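Local coordinates for DNA annealing helicase and endonuclease ZRANB3 (Homo sapiens, PDB 5MKW), which anneals DNA strands as an ATP-dependent helicase and cuts DNA as an endonuclease at stalled replication forks, the nuclease part being the HNH domain described here, at residues Y7-V12 and W72-I77; G18-C23 and T94-C99; V25-L30 and A48-K53; H76-Y81 and L89-T94. All coordinates share one frame; numbering follows the deposited sequence. Where two conformers were deposited one is given.

Contact 1 (Y7-V12 and W72-I77); sequences YLRAKV and WQVDHI
The guanidinium of Arg9, on helix 5-16, lies flat over the indole of Trp72, which opens the first strand of the beta-beta-alpha-metal fold of HNH nucleases. The planes are 22° apart, and Arg9 CZ stands 3.8 Å from the centroid of the Trp72 six-membered ring, nearly on its normal, also a cation-pi contact. With its edge the same group grips the strand backbone. Arg9 NH1 donates a hydrogen bond of 2.8 Å to Trp72 O, and NH2 of Arg9 reaches that oxygen at 3.3 Å in a more bent one; both nitrogens approach from one face of the carbonyl plane. Arginine suits the place because one flat cation can offer a face to the ring and two N-H groups to the carbonyl, which together limit its rotation. A bend at chi3 (68°) turns the end of the chain back toward the strand. Residues 7-12 of the helix and strand 72-76 run almost perpendicular (93°), and beta-branched Val74 fills their crossing. Val74 is modelled in two conformers, so its packing distances hold for one of them: CG2 3.6 Å from Arg9 CA, and CG1 tip to tip with Val12 CG2 at 4.0 Å. Gln73 NE2 is held by Gly69 and Trp72 NE1 by Gln28, and a water that accepts from Val74 N and donates to Gln73 OE1 takes Arg9 NH1 at 2.9 Å.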
loop_
_atom_site.group_PDB
_atom_site.type_symbol
_atom_site.label_atom_id
_atom_site.label_comp_id
_atom_site.label_asym_id
_atom_site.label_seq_id
_atom_site.Cartn_x
_atom_site.Cartn_y
_atom_site.Cartn_z
ATOM N N TYR A 7 -0.071 10.441 11.144
ATOM C CA TYR A 7 -0.210 11.819 10.760
ATOM C C TYR A 7 -0.157 11.899 9.253
ATOM O O TYR A 7 -0.983 12.574 8.617
ATOM C CB TYR A 7 0.917 12.658 11.387
ATOM C CG TYR A 7 1.017 14.073 10.849
ATOM C CD1 TYR A 7 0.046 15.010 11.182
ATOM C CD2 TYR A 7 1.961 14.414 9.895
ATOM C CE1 TYR A 7 0.081 16.280 10.651
ATOM C CE2 TYR A 7 2.049 15.705 9.393
ATOM C CZ TYR A 7 1.127 16.633 9.804
ATOM O OH TYR A 7 1.077 17.855 9.243
ATOM N N LEU A 8 0.880 11.292 8.678
ATOM C CA LEU A 8 1.088 11.381 7.243
ATOM C C LEU A 8 -0.081 10.782 6.434
ATOM O O LEU A 8 -0.511 11.369 5.437
ATOM C CB LEU A 8 2.413 10.747 6.877
ATOM C CG LEU A 8 3.620 11.541 7.413
ATOM C CD1 LEU A 8 4.868 10.753 7.062
ATOM C CD2 LEU A 8 3.715 12.949 6.829
ATOM N N ARG A 9 -0.586 9.627 6.877
ATOM C CA ARG A 9 -1.717 8.969 6.213
ATOM C C ARG A 9 -2.885 9.922 6.177
ATOM O O ARG A 9 -3.513 10.128 5.133
ATOM C CB ARG A 9 -2.104 7.658 6.918
ATOM C CG ARG A 9 -1.127 6.488 6.697
ATOM C CD ARG A 9 -1.510 5.268 7.560
ATOM N NE ARG A 9 -2.772 4.724 7.051
ATOM C CZ ARG A 9 -2.876 3.879 6.030
ATOM N NH1 ARG A 9 -1.790 3.428 5.422
ATOM N NH2 ARG A 9 -4.075 3.481 5.617
ATOM N N ALA A 10 -3.144 10.559 7.304
ATOM C CA ALA A 10 -4.338 11.402 7.425
ATOM C C ALA A 10 -4.183 12.643 6.569
ATOM O O ALA A 10 -5.125 13.039 5.871
ATOM C CB ALA A 10 -4.595 11.769 8.869
ATOM N N LYS A 11 -2.991 13.180 6.525
ATOM C CA LYS A 11 -2.729 14.368 5.685
ATOM C C LYS A 11 -2.858 14.071 4.207
ATOM O O LYS A 11 -3.511 14.826 3.480
ATOM C CB LYS A 11 -1.361 14.951 5.913
ATOM C CG LYS A 11 -1.152 15.639 7.244
ATOM C CD LYS A 11 -2.058 16.826 7.462
ATOM C CE LYS A 11 -1.927 17.858 6.373
ATOM N NZ LYS A 11 -2.702 19.043 6.817
ATOM N N VAL A 12 -2.325 12.927 3.766
ATOM C CA VAL A 12 -2.436 12.575 2.352
ATOM C C VAL A 12 -3.901 12.251 2.004
ATOM O O VAL A 12 -4.403 12.665 0.974
ATOM C CB VAL A 12 -1.509 11.406 1.992
ATOM C CG1 VAL A 12 -1.796 10.927 0.600
ATOM C CG2 VAL A 12 -0.042 11.811 2.129
ATOM N N TRP A 72 -4.331 0.414 1.582
ATOM C CA TRP A 72 -3.487 1.495 1.043
ATOM C C TRP A 72 -2.427 1.941 2.048
ATOM O O TRP A 72 -2.586 1.774 3.257
ATOM C CB TRP A 72 -4.306 2.719 0.537
ATOM C CG TRP A 72 -5.100 3.429 1.538
ATOM C CD1 TRP A 72 -6.376 3.146 1.917
ATOM C CD2 TRP A 72 -4.704 4.580 2.298
ATOM N NE1 TRP A 72 -6.803 4.026 2.888
ATOM C CE2 TRP A 72 -5.804 4.934 3.122
ATOM C CE3 TRP A 72 -3.557 5.367 2.330
ATOM C CZ2 TRP A 72 -5.782 6.023 3.987
ATOM C CZ3 TRP A 72 -3.513 6.453 3.245
ATOM C CH2 TRP A 72 -4.649 6.783 4.023
ATOM N N GLN A 73 -1.357 2.515 1.505
ATOM C CA GLN A 73 -0.185 2.980 2.231
ATOM C C GLN A 73 0.240 4.323 1.612
ATOM O O GLN A 73 0.050 4.521 0.412
ATOM C CB GLN A 73 0.978 1.992 2.018
ATOM C CG GLN A 73 0.820 0.653 2.707
ATOM C CD GLN A 73 0.918 0.805 4.220
ATOM O OE1 GLN A 73 1.714 1.620 4.704
ATOM N NE2 GLN A 73 -0.018 0.206 4.952
ATOM N N VAL A 74 0.838 5.211 2.425
ATOM C CA VAL A 74 1.547 6.384 1.918
ATOM C C VAL A 74 2.964 6.010 1.519
ATOM O O VAL A 74 3.645 5.269 2.246
ATOM C CB VAL A 74 1.613 7.478 2.999
ATOM C CG1 VAL A 74 2.433 8.666 2.531
ATOM C CG2 VAL A 74 0.208 7.912 3.352
ATOM N N ASP A 75 3.432 6.525 0.390
ATOM C CA ASP A 75 4.798 6.252 -0.022
ATOM C C ASP A 75 5.337 7.452 -0.783
ATOM O O ASP A 75 4.624 8.444 -1.000
ATOM C CB ASP A 75 4.830 4.980 -0.889
ATOM C CG ASP A 75 6.190 4.251 -0.867
ATOM O OD1 ASP A 75 7.245 4.875 -0.545
ATOM O OD2 ASP A 75 6.196 3.073 -1.279
ATOM N N HIS A 76 6.601 7.379 -1.177
ATOM C CA HIS A 76 7.253 8.493 -1.866
ATOM C C HIS A 76 6.789 8.614 -3.304
ATOM O O HIS A 76 6.597 7.607 -3.994
ATOM C CB HIS A 76 8.772 8.305 -1.891
ATOM C CG HIS A 76 9.384 8.273 -0.540
ATOM N ND1 HIS A 76 9.926 7.133 0.000
ATOM C CD2 HIS A 76 9.507 9.234 0.400
ATOM C CE1 HIS A 76 10.403 7.403 1.202
ATOM N NE2 HIS A 76 10.150 8.668 1.473
ATOM N N ILE A 77 6.716 9.847 -3.801
ATOM C CA ILE A 77 6.512 10.052 -5.222
ATOM C C ILE A 77 7.834 9.877 -5.966
ATOM O O ILE A 77 7.878 9.162 -6.967
ATOM C CB ILE A 77 5.959 11.440 -5.547
ATOM C CG1 ILE A 77 4.580 11.645 -4.911
ATOM C CG2 ILE A 77 5.922 11.633 -7.064
ATOM C CD1 ILE A 77 4.162 13.100 -4.855
HETATM O O HOH W 1 1.058 4.152 5.338
#

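Contact 2 (G18-C23 and T94-C99); sequences GVCQLC and TLCTVC. With ZN (zinc ion), chain C.
Cys20 turns its SG away from its own backbone N (chi1 180°), whereas Cys96 holds its SG between backbone N and carbonyl carbon (chi1 73°), and both sulfurs converge on one zinc ion. This is a Cys4 site built from two CxxC motifs: Cys20 and Cys23 come from the loop after helix 5-16, Cys96 from the end of the second strand of the beta-beta-alpha fold and Cys99 from the first turn of the helix that follows. Cys23 SG and Cys99 SG each lie 2.3 Å from the zinc, Cys20 SG and Cys96 SG each 2.4 Å. Cysteine fits because soft thiolates hold zinc tightly, and N-H groups probably help to spread their charge. Cys20 SG accepts from Cys96 N across the contact at 3.3 Å, in a nearly straight bond (169°), and from Leu22 N and Cys23 N in its own loop. Beside the metal, Gln21 N donates to Thr94 O (2.9 Å), tying loop to strand. The Gln21 side chain bends back, and its NE2 reaches Val19 O at 2.9 Å from above the carbonyl plane. Losing the side chain to an alanine here is likely to leave Val19 O without this donor and Thr94 O without the cover of CG. Leu22 CG packs on Leu95 CD2 at 3.5 Å, an apolar contact beside the site. A water bridges Gly18 N and Thr94 OG1, the latter also bonded to Glu16. As N-cap of helix 97-118, Cys96 accepts through SG from Cys99 N at 3.4 Å.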
loop_
_atom_site.group_PDB
_atom_site.type_symbol
_atom_site.label_atom_id
_atom_site.label_comp_id
_atom_site.label_asym_id
_atom_site.label_seq_id
_atom_site.Cartn_x
_atom_site.Cartn_y
_atom_site.Cartn_z
ATOM N N GLY A 18 -7.668 7.857 -0.230
ATOM C CA GLY A 18 -7.393 6.445 -0.323
ATOM C C GLY A 18 -7.472 5.913 -1.737
ATOM O O GLY A 18 -7.663 4.707 -1.925
ATOM N N VAL A 19 -7.237 6.788 -2.725
ATOM C CA VAL A 19 -7.200 6.399 -4.157
ATOM C C VAL A 19 -5.781 6.262 -4.657
ATOM O O VAL A 19 -4.933 7.149 -4.397
ATOM C CB VAL A 19 -7.884 7.459 -5.038
ATOM C CG1 VAL A 19 -7.833 7.033 -6.508
ATOM C CG2 VAL A 19 -9.322 7.635 -4.584
ATOM N N CYS A 20 -5.438 5.088 -5.156
ATOM C CA CYS A 20 -4.040 4.817 -5.543
ATOM C C CYS A 20 -3.647 5.725 -6.697
ATOM O O CYS A 20 -4.395 5.829 -7.701
ATOM C CB CYS A 20 -3.861 3.375 -6.002
ATOM S SG CYS A 20 -2.162 2.960 -6.488
ATOM N N GLN A 21 -2.497 6.377 -6.561
ATOM C CA GLN A 21 -2.087 7.366 -7.557
ATOM C C GLN A 21 -1.410 6.736 -8.759
ATOM O O GLN A 21 -1.237 7.402 -9.763
ATOM C CB GLN A 21 -1.191 8.409 -6.924
ATOM C CG GLN A 21 -1.890 9.198 -5.848
ATOM C CD GLN A 21 -3.152 9.916 -6.376
ATOM O OE1 GLN A 21 -3.056 10.855 -7.148
ATOM N NE2 GLN A 21 -4.323 9.468 -5.949
ATOM N N LEU A 22 -1.119 5.435 -8.685
ATOM C CA LEU A 22 -0.557 4.701 -9.830
ATOM C C LEU A 22 -1.612 3.995 -10.661
ATOM O O LEU A 22 -1.560 4.076 -11.880
ATOM C CB LEU A 22 0.518 3.709 -9.396
ATOM C CG LEU A 22 1.685 4.353 -8.652
ATOM C CD1 LEU A 22 2.808 3.382 -8.365
ATOM C CD2 LEU A 22 2.199 5.589 -9.394
ATOM N N CYS A 23 -2.531 3.269 -10.016
ATOM C CA CYS A 23 -3.485 2.450 -10.735
ATOM C C CYS A 23 -4.936 2.897 -10.574
ATOM O O CYS A 23 -5.800 2.375 -11.256
ATOM C CB CYS A 23 -3.345 0.978 -10.309
ATOM S SG CYS A 23 -4.061 0.619 -8.697
ATOM N N THR A 94 -0.588 8.245 -2.090
ATOM C CA THR A 94 -1.318 7.056 -1.770
ATOM C C THR A 94 -1.042 6.007 -2.816
ATOM O O THR A 94 -1.139 6.258 -4.035
ATOM C CB THR A 94 -2.842 7.380 -1.762
ATOM O OG1 THR A 94 -3.108 8.432 -0.816
ATOM C CG2 THR A 94 -3.625 6.162 -1.383
ATOM N N LEU A 95 -0.698 4.825 -2.330
ATOM C CA LEU A 95 -0.600 3.622 -3.159
ATOM C C LEU A 95 -1.513 2.558 -2.568
ATOM O O LEU A 95 -1.534 2.357 -1.338
ATOM C CB LEU A 95 0.841 3.065 -3.164
ATOM C CG LEU A 95 1.994 3.894 -3.733
ATOM C CD1 LEU A 95 3.289 3.092 -3.704
ATOM C CD2 LEU A 95 1.711 4.354 -5.149
ATOM N N CYS A 96 -2.209 1.804 -3.417
ATOM C CA CYS A 96 -2.832 0.598 -2.951
ATOM C C CYS A 96 -1.714 -0.383 -2.514
ATOM O O CYS A 96 -0.514 -0.227 -2.849
ATOM C CB CYS A 96 -3.711 -0.034 -4.057
ATOM S SG CYS A 96 -2.800 -0.823 -5.382
ATOM N N THR A 97 -2.097 -1.401 -1.757
ATOM C CA THR A 97 -1.092 -2.304 -1.207
ATOM C C THR A 97 -0.429 -3.201 -2.247
ATOM O O THR A 97 0.684 -3.607 -2.056
ATOM C CB THR A 97 -1.648 -3.098 -0.024
ATOM O OG1 THR A 97 -2.995 -3.514 -0.310
ATOM C CG2 THR A 97 -1.622 -2.185 1.228
ATOM N N VAL A 98 -1.081 -3.445 -3.372
ATOM C CA VAL A 98 -0.496 -4.214 -4.448
ATOM C C VAL A 98 0.602 -3.377 -5.139
ATOM O O VAL A 98 1.722 -3.822 -5.319
ATOM C CB VAL A 98 -1.567 -4.685 -5.452
ATOM C CG1 VAL A 98 -0.934 -5.195 -6.745
ATOM C CG2 VAL A 98 -2.446 -5.776 -4.831
ATOM N N CYS A 99 0.303 -2.136 -5.444
ATOM C CA CYS A 99 1.361 -1.250 -5.958
ATOM C C CYS A 99 2.501 -1.014 -4.950
ATOM O O CYS A 99 3.666 -0.874 -5.313
ATOM C CB CYS A 99 0.769 0.090 -6.369
ATOM S SG CYS A 99 -0.309 -0.010 -7.841
HETATM ZN ZN ZN C . -2.374 0.703 -7.126
HETATM O O HOH W 2 -5.098 8.459 0.925
#

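Contact 3 (V25-L30 and A48-K53); sequences VNAQEL and ATWTSK
Trp50 pushes its indole between Val25 and Leu30. Val25 lies over one face: its CG2 is 4.0 Å from the centroid of the Trp50 five-membered ring, 17° off the normal, a CH-pi contact. Thr51 CG2 backs the opposite face. Leu30 slides past the ring, CD2 3.7 Å from Trp50 NE1, and presses the same methyl against Thr51 CG2 at a tight 3.5 Å. Ala27, on the first turn of helix 27-36, is small enough to let the indole come close, its CB 3.9 Å from Trp50 CZ2. CG of Trp50 lies between backbone N and carbonyl carbon (chi1 60°), which directs the indole to Val25, Ala27 and Leu30. With a serine here, Val25 and Leu30 would probably face a gap and Cys96, which the indole also touches, would lose part of its cover. At the ring edge a water accepts from Trp50 NE1 and makes a long bond to Asn26 O. Direct contact is therefore apolar: shape and dispersion join residues 48-53 to the start of helix 27-36 and the loop before it, beside the zinc site, while the indole N-H is met by a water rather than by a protein atom of the other segment.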
loop_
_atom_site.group_PDB
_atom_site.type_symbol
_atom_site.label_atom_id
_atom_site.label_comp_id
_atom_site.label_asym_id
_atom_site.label_seq_id
_atom_site.Cartn_x
_atom_site.Cartn_y
_atom_site.Cartn_z
ATOM N N VAL A 25 -7.221 2.607 -8.292
ATOM C CA VAL A 25 -8.226 1.930 -7.512
ATOM C C VAL A 25 -8.616 2.743 -6.300
ATOM O O VAL A 25 -7.797 3.492 -5.724
ATOM C CB VAL A 25 -7.833 0.490 -7.115
ATOM C CG1 VAL A 25 -7.611 -0.338 -8.364
ATOM C CG2 VAL A 25 -6.636 0.470 -6.171
ATOM N N ASN A 26 -9.877 2.635 -5.916
ATOM C CA ASN A 26 -10.312 3.308 -4.692
ATOM C C ASN A 26 -10.198 2.352 -3.511
ATOM O O ASN A 26 -11.104 1.552 -3.235
ATOM C CB ASN A 26 -11.742 3.866 -4.795
ATOM C CG ASN A 26 -12.080 4.730 -3.595
ATOM O OD1 ASN A 26 -11.556 4.557 -2.484
ATOM N ND2 ASN A 26 -12.875 5.720 -3.831
ATOM N N ALA A 27 -9.018 2.359 -2.909
ATOM C CA ALA A 27 -8.662 1.339 -1.956
ATOM C C ALA A 27 -9.445 1.536 -0.668
ATOM O O ALA A 27 -9.827 0.560 -0.009
ATOM C CB ALA A 27 -7.172 1.366 -1.709
ATOM N N GLN A 28 -9.744 2.783 -0.333
ATOM C CA GLN A 28 -10.545 3.051 0.843
ATOM C C GLN A 28 -11.984 2.538 0.737
ATOM O O GLN A 28 -12.551 2.065 1.713
ATOM C CB GLN A 28 -10.547 4.521 1.190
ATOM C CG GLN A 28 -11.417 4.907 2.404
ATOM C CD GLN A 28 -10.764 4.506 3.725
ATOM O OE1 GLN A 28 -9.575 4.073 3.780
ATOM N NE2 GLN A 28 -11.509 4.635 4.790
ATOM N N GLU A 29 -12.575 2.668 -0.435
ATOM C CA GLU A 29 -13.937 2.179 -0.662
ATOM C C GLU A 29 -14.001 0.656 -0.516
ATOM O O GLU A 29 -14.924 0.129 0.098
ATOM C CB GLU A 29 -14.370 2.560 -2.069
ATOM C CG GLU A 29 -15.555 1.768 -2.620
ATOM C CD GLU A 29 -15.961 2.235 -4.031
ATOM O OE1 GLU A 29 -15.234 1.916 -5.021
ATOM O OE2 GLU A 29 -16.989 2.951 -4.145
ATOM N N LEU A 30 -12.986 -0.043 -1.034
ATOM C CA LEU A 30 -12.909 -1.505 -0.807
ATOM C C LEU A 30 -12.737 -1.881 0.697
ATOM O O LEU A 30 -13.365 -2.827 1.197
ATOM C CB LEU A 30 -11.777 -2.122 -1.632
ATOM C CG LEU A 30 -11.790 -3.679 -1.648
ATOM C CD1 LEU A 30 -13.082 -4.195 -2.329
ATOM C CD2 LEU A 30 -10.535 -4.204 -2.337
ATOM N N ALA A 48 -12.101 -11.482 -6.012
ATOM C CA ALA A 48 -12.795 -10.985 -7.194
ATOM C C ALA A 48 -12.227 -9.682 -7.706
ATOM O O ALA A 48 -12.691 -9.209 -8.727
ATOM C CB ALA A 48 -14.273 -10.795 -6.902
ATOM N N THR A 49 -11.228 -9.107 -7.034
ATOM C CA THR A 49 -10.709 -7.808 -7.450
ATOM C C THR A 49 -9.196 -7.711 -7.258
ATOM O O THR A 49 -8.541 -8.724 -7.079
ATOM C CB THR A 49 -11.534 -6.668 -6.795
ATOM O OG1 THR A 49 -11.265 -5.465 -7.472
ATOM C CG2 THR A 49 -11.271 -6.516 -5.341
ATOM N N TRP A 50 -8.646 -6.512 -7.379
ATOM C CA TRP A 50 -7.183 -6.256 -7.406
ATOM C C TRP A 50 -6.456 -6.783 -6.191
ATOM O O TRP A 50 -5.273 -7.107 -6.268
ATOM C CB TRP A 50 -6.911 -4.737 -7.529
ATOM C CG TRP A 50 -7.491 -3.906 -6.374
ATOM C CD1 TRP A 50 -8.676 -3.235 -6.360
ATOM C CD2 TRP A 50 -6.853 -3.594 -5.147
ATOM N NE1 TRP A 50 -8.829 -2.544 -5.172
ATOM C CE2 TRP A 50 -7.722 -2.777 -4.406
ATOM C CE3 TRP A 50 -5.602 -3.870 -4.623
ATOM C CZ2 TRP A 50 -7.372 -2.252 -3.172
ATOM C CZ3 TRP A 50 -5.316 -3.463 -3.342
ATOM C CH2 TRP A 50 -6.169 -2.616 -2.650
ATOM N N THR A 51 -7.152 -6.896 -5.068
ATOM C CA THR A 51 -6.575 -7.528 -3.849
ATOM C C THR A 51 -6.153 -9.032 -4.031
ATOM O O THR A 51 -5.334 -9.575 -3.272
ATOM C CB THR A 51 -7.601 -7.451 -2.690
ATOM O OG1 THR A 51 -8.915 -7.747 -3.200
ATOM C CG2 THR A 51 -7.609 -6.073 -2.074
ATOM N N SER A 52 -6.672 -9.674 -5.068
ATOM C CA SER A 52 -6.335 -11.078 -5.322
ATOM C C SER A 52 -4.843 -11.294 -5.514
ATOM O O SER A 52 -4.337 -12.419 -5.342
ATOM C CB SER A 52 -7.054 -11.584 -6.564
ATOM O OG SER A 52 -6.526 -10.972 -7.736
ATOM N N LYS A 53 -4.130 -10.216 -5.801
ATOM C CA LYS A 53 -2.699 -10.286 -5.998
ATOM C C LYS A 53 -1.868 -10.117 -4.730
ATOM O O LYS A 53 -0.671 -10.236 -4.777
ATOM C CB LYS A 53 -2.273 -9.247 -7.016
ATOM C CG LYS A 53 -2.723 -9.592 -8.418
ATOM C CD LYS A 53 -2.201 -8.543 -9.397
ATOM C CE LYS A 53 -2.340 -9.002 -10.844
ATOM N NZ LYS A 53 -1.313 -8.340 -11.697
HETATM O O HOH W 3 -11.298 -1.024 -5.232
#

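Contact 4 (H76-Y81 and L89-T94); sequences HIKPVY and LDNLQT
Asn91 O accepts from Ile77 N at 2.7 Å, the shortest hydrogen bond between the two segments, with the donor above the carbonyl plane. His76 CA comes within 3.2 Å of Asn91 O, in a CA-H...O contact. The side chain of Asn91 then takes hold of the backbone N-H and C=O of Lys78. CG of Asn91 stands opposite its backbone N (chi1 -164°), which carries the amide across to Lys78: OD1 accepts from Lys78 N (2.9 Å) and ND2 donates to Lys78 O (3.2 Å), the acceptor lying in the amide plane. Asn91 ND2 is also bonded to Gln86 O, so three hydrogen bonds restrain the amide's rotation; asparagine suits because a short amide offers donor and acceptor at once. Its plane is 30° from that of the His76 imidazole, whose CD2 lies 3.7 Å from Asn91 ND2 and close to a methyl of Leu92. Ile77 packs its CG1 3.8 Å from Gln93 CB, while its CD1 lies against the backbone at Leu92 O (3.5 Å). In the backbone, His76 and Leu92 form an antiparallel non-hydrogen-bonded pair, which ends the two-stranded ribbon. His76 and Asn91 occupy the places expected for the first histidine and the asparagine of the HNH signature, and the asparagine's grip on the loop leaving the first strand is consistent with its usual structural part in the His-Me finger.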
loop_
_atom_site.group_PDB
_atom_site.type_symbol
_atom_site.label_atom_id
_atom_site.label_comp_id
_atom_site.label_asym_id
_atom_site.label_seq_id
_atom_site.Cartn_x
_atom_site.Cartn_y
_atom_site.Cartn_z
ATOM N N HIS A 76 6.601 7.379 -1.177
ATOM C CA HIS A 76 7.253 8.493 -1.866
ATOM C C HIS A 76 6.789 8.614 -3.304
ATOM O O HIS A 76 6.597 7.607 -3.994
ATOM C CB HIS A 76 8.772 8.305 -1.891
ATOM C CG HIS A 76 9.384 8.273 -0.540
ATOM N ND1 HIS A 76 9.926 7.133 0.000
ATOM C CD2 HIS A 76 9.507 9.234 0.400
ATOM C CE1 HIS A 76 10.403 7.403 1.202
ATOM N NE2 HIS A 76 10.150 8.668 1.473
ATOM N N ILE A 77 6.716 9.847 -3.801
ATOM C CA ILE A 77 6.512 10.052 -5.222
ATOM C C ILE A 77 7.834 9.877 -5.966
ATOM O O ILE A 77 7.878 9.162 -6.967
ATOM C CB ILE A 77 5.959 11.440 -5.547
ATOM C CG1 ILE A 77 4.580 11.645 -4.911
ATOM C CG2 ILE A 77 5.922 11.633 -7.064
ATOM C CD1 ILE A 77 4.162 13.100 -4.855
ATOM N N LYS A 78 8.899 10.497 -5.442
ATOM C CA LYS A 78 10.265 10.335 -5.967
ATOM C C LYS A 78 11.116 9.615 -4.922
ATOM O O LYS A 78 11.548 10.221 -3.901
ATOM C CB LYS A 78 10.901 11.691 -6.275
ATOM C CG LYS A 78 9.979 12.622 -7.049
ATOM C CD LYS A 78 10.730 13.777 -7.731
ATOM C CE LYS A 78 9.837 14.998 -7.940
ATOM N NZ LYS A 78 9.824 15.468 -9.358
ATOM N N PRO A 79 11.169 8.283 -5.044
ATOM C CA PRO A 79 12.105 7.595 -4.153
ATOM C C PRO A 79 13.519 7.629 -4.714
ATOM O O PRO A 79 13.742 7.671 -5.928
ATOM C CB PRO A 79 11.595 6.158 -4.115
ATOM C CG PRO A 79 10.852 5.985 -5.400
ATOM C CD PRO A 79 10.309 7.341 -5.789
ATOM N N VAL A 80 14.456 7.512 -3.802
ATOM C CA VAL A 80 15.828 7.241 -4.141
ATOM C C VAL A 80 15.929 5.778 -4.642
ATOM O O VAL A 80 15.113 4.916 -4.266
ATOM C CB VAL A 80 16.669 7.518 -2.872
ATOM C CG1 VAL A 80 18.138 7.210 -3.097
ATOM C CG2 VAL A 80 16.465 8.976 -2.439
ATOM N N TYR A 81 16.891 5.502 -5.521
ATOM C CA TYR A 81 17.244 4.109 -5.867
ATOM C C TYR A 81 17.485 3.228 -4.636
ATOM O O TYR A 81 18.350 3.521 -3.837
ATOM C CB TYR A 81 18.496 4.108 -6.744
ATOM C CG TYR A 81 18.724 2.821 -7.489
ATOM C CD1 TYR A 81 17.953 2.506 -8.617
ATOM C CD2 TYR A 81 19.756 1.950 -7.119
ATOM C CE1 TYR A 81 18.148 1.325 -9.311
ATOM C CE2 TYR A 81 19.958 0.759 -7.797
ATOM C CZ TYR A 81 19.151 0.451 -8.895
ATOM O OH TYR A 81 19.375 -0.693 -9.625
ATOM N N LEU A 89 5.419 16.439 2.563
ATOM C CA LEU A 89 4.099 16.066 2.076
ATOM C C LEU A 89 4.029 16.159 0.546
ATOM O O LEU A 89 3.285 15.420 -0.106
ATOM C CB LEU A 89 3.050 16.961 2.730
ATOM C CG LEU A 89 1.618 16.475 2.592
ATOM C CD1 LEU A 89 1.406 15.277 3.510
ATOM C CD2 LEU A 89 0.647 17.623 2.916
ATOM N N ASP A 90 4.786 17.090 -0.016
ATOM C CA ASP A 90 4.831 17.256 -1.453
ATOM C C ASP A 90 5.585 16.142 -2.182
ATOM O O ASP A 90 5.629 16.103 -3.413
ATOM C CB ASP A 90 5.437 18.625 -1.807
ATOM C CG ASP A 90 6.913 18.766 -1.371
ATOM O OD1 ASP A 90 7.697 17.775 -1.413
ATOM O OD2 ASP A 90 7.304 19.906 -1.027
ATOM N N ASN A 91 6.183 15.239 -1.428
ATOM C CA ASN A 91 6.781 14.026 -2.014
ATOM C C ASN A 91 6.057 12.733 -1.610
ATOM O O ASN A 91 6.587 11.650 -1.798
ATOM C CB ASN A 91 8.266 13.896 -1.623
ATOM C CG ASN A 91 9.010 12.901 -2.483
ATOM O OD1 ASN A 91 8.728 12.761 -3.670
ATOM N ND2 ASN A 91 9.942 12.168 -1.878
ATOM N N LEU A 92 4.813 12.850 -1.163
ATOM C CA LEU A 92 4.064 11.675 -0.734
ATOM C C LEU A 92 2.793 11.401 -1.557
ATOM O O LEU A 92 2.146 12.318 -2.053
ATOM C CB LEU A 92 3.696 11.823 0.725
ATOM C CG LEU A 92 4.881 11.932 1.690
ATOM C CD1 LEU A 92 4.389 11.988 3.134
ATOM C CD2 LEU A 92 5.847 10.777 1.518
ATOM N N GLN A 93 2.403 10.135 -1.620
ATOM C CA GLN A 93 1.275 9.715 -2.407
ATOM C C GLN A 93 0.685 8.457 -1.782
ATOM O O GLN A 93 1.374 7.712 -1.089
ATOM C CB GLN A 93 1.672 9.475 -3.858
ATOM C CG GLN A 93 2.474 8.190 -4.081
ATOM C CD GLN A 93 2.952 7.968 -5.482
ATOM O OE1 GLN A 93 4.013 7.320 -5.724
ATOM N NE2 GLN A 93 2.321 8.636 -6.384
ATOM N N THR A 94 -0.588 8.245 -2.090
ATOM C CA THR A 94 -1.318 7.056 -1.770
ATOM C C THR A 94 -1.042 6.007 -2.816
ATOM O O THR A 94 -1.139 6.258 -4.035
ATOM C CB THR A 94 -2.842 7.380 -1.762
ATOM O OG1 THR A 94 -3.108 8.432 -0.816
ATOM C CG2 THR A 94 -3.625 6.162 -1.383
#

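Overall arrangement
Contacts 1, 2 and 4 all draw on the two-stranded ribbon of strands 72-76 and 92-96. Contact 1 lays helix 5-16 across it, contact 4 closes its loop end, and contact 2 fixes the other end to zinc. Gln73 N probably bonds to Leu95 O (2.9 Å), joining contacts 1 and 2, as Asp75 N does to Gln93 O (2.8 Å) between contacts 1 and 4. Contact 3 adjoins the metal, its centre about 9 Å from that of contact 2; Val25 and Trp50 both touch Cys96. Contacts 3 and 4 lie on opposite sides of the chain's centre, their centres about 22 Å apart. Trp72 links contacts 1 and 3 through Gln28.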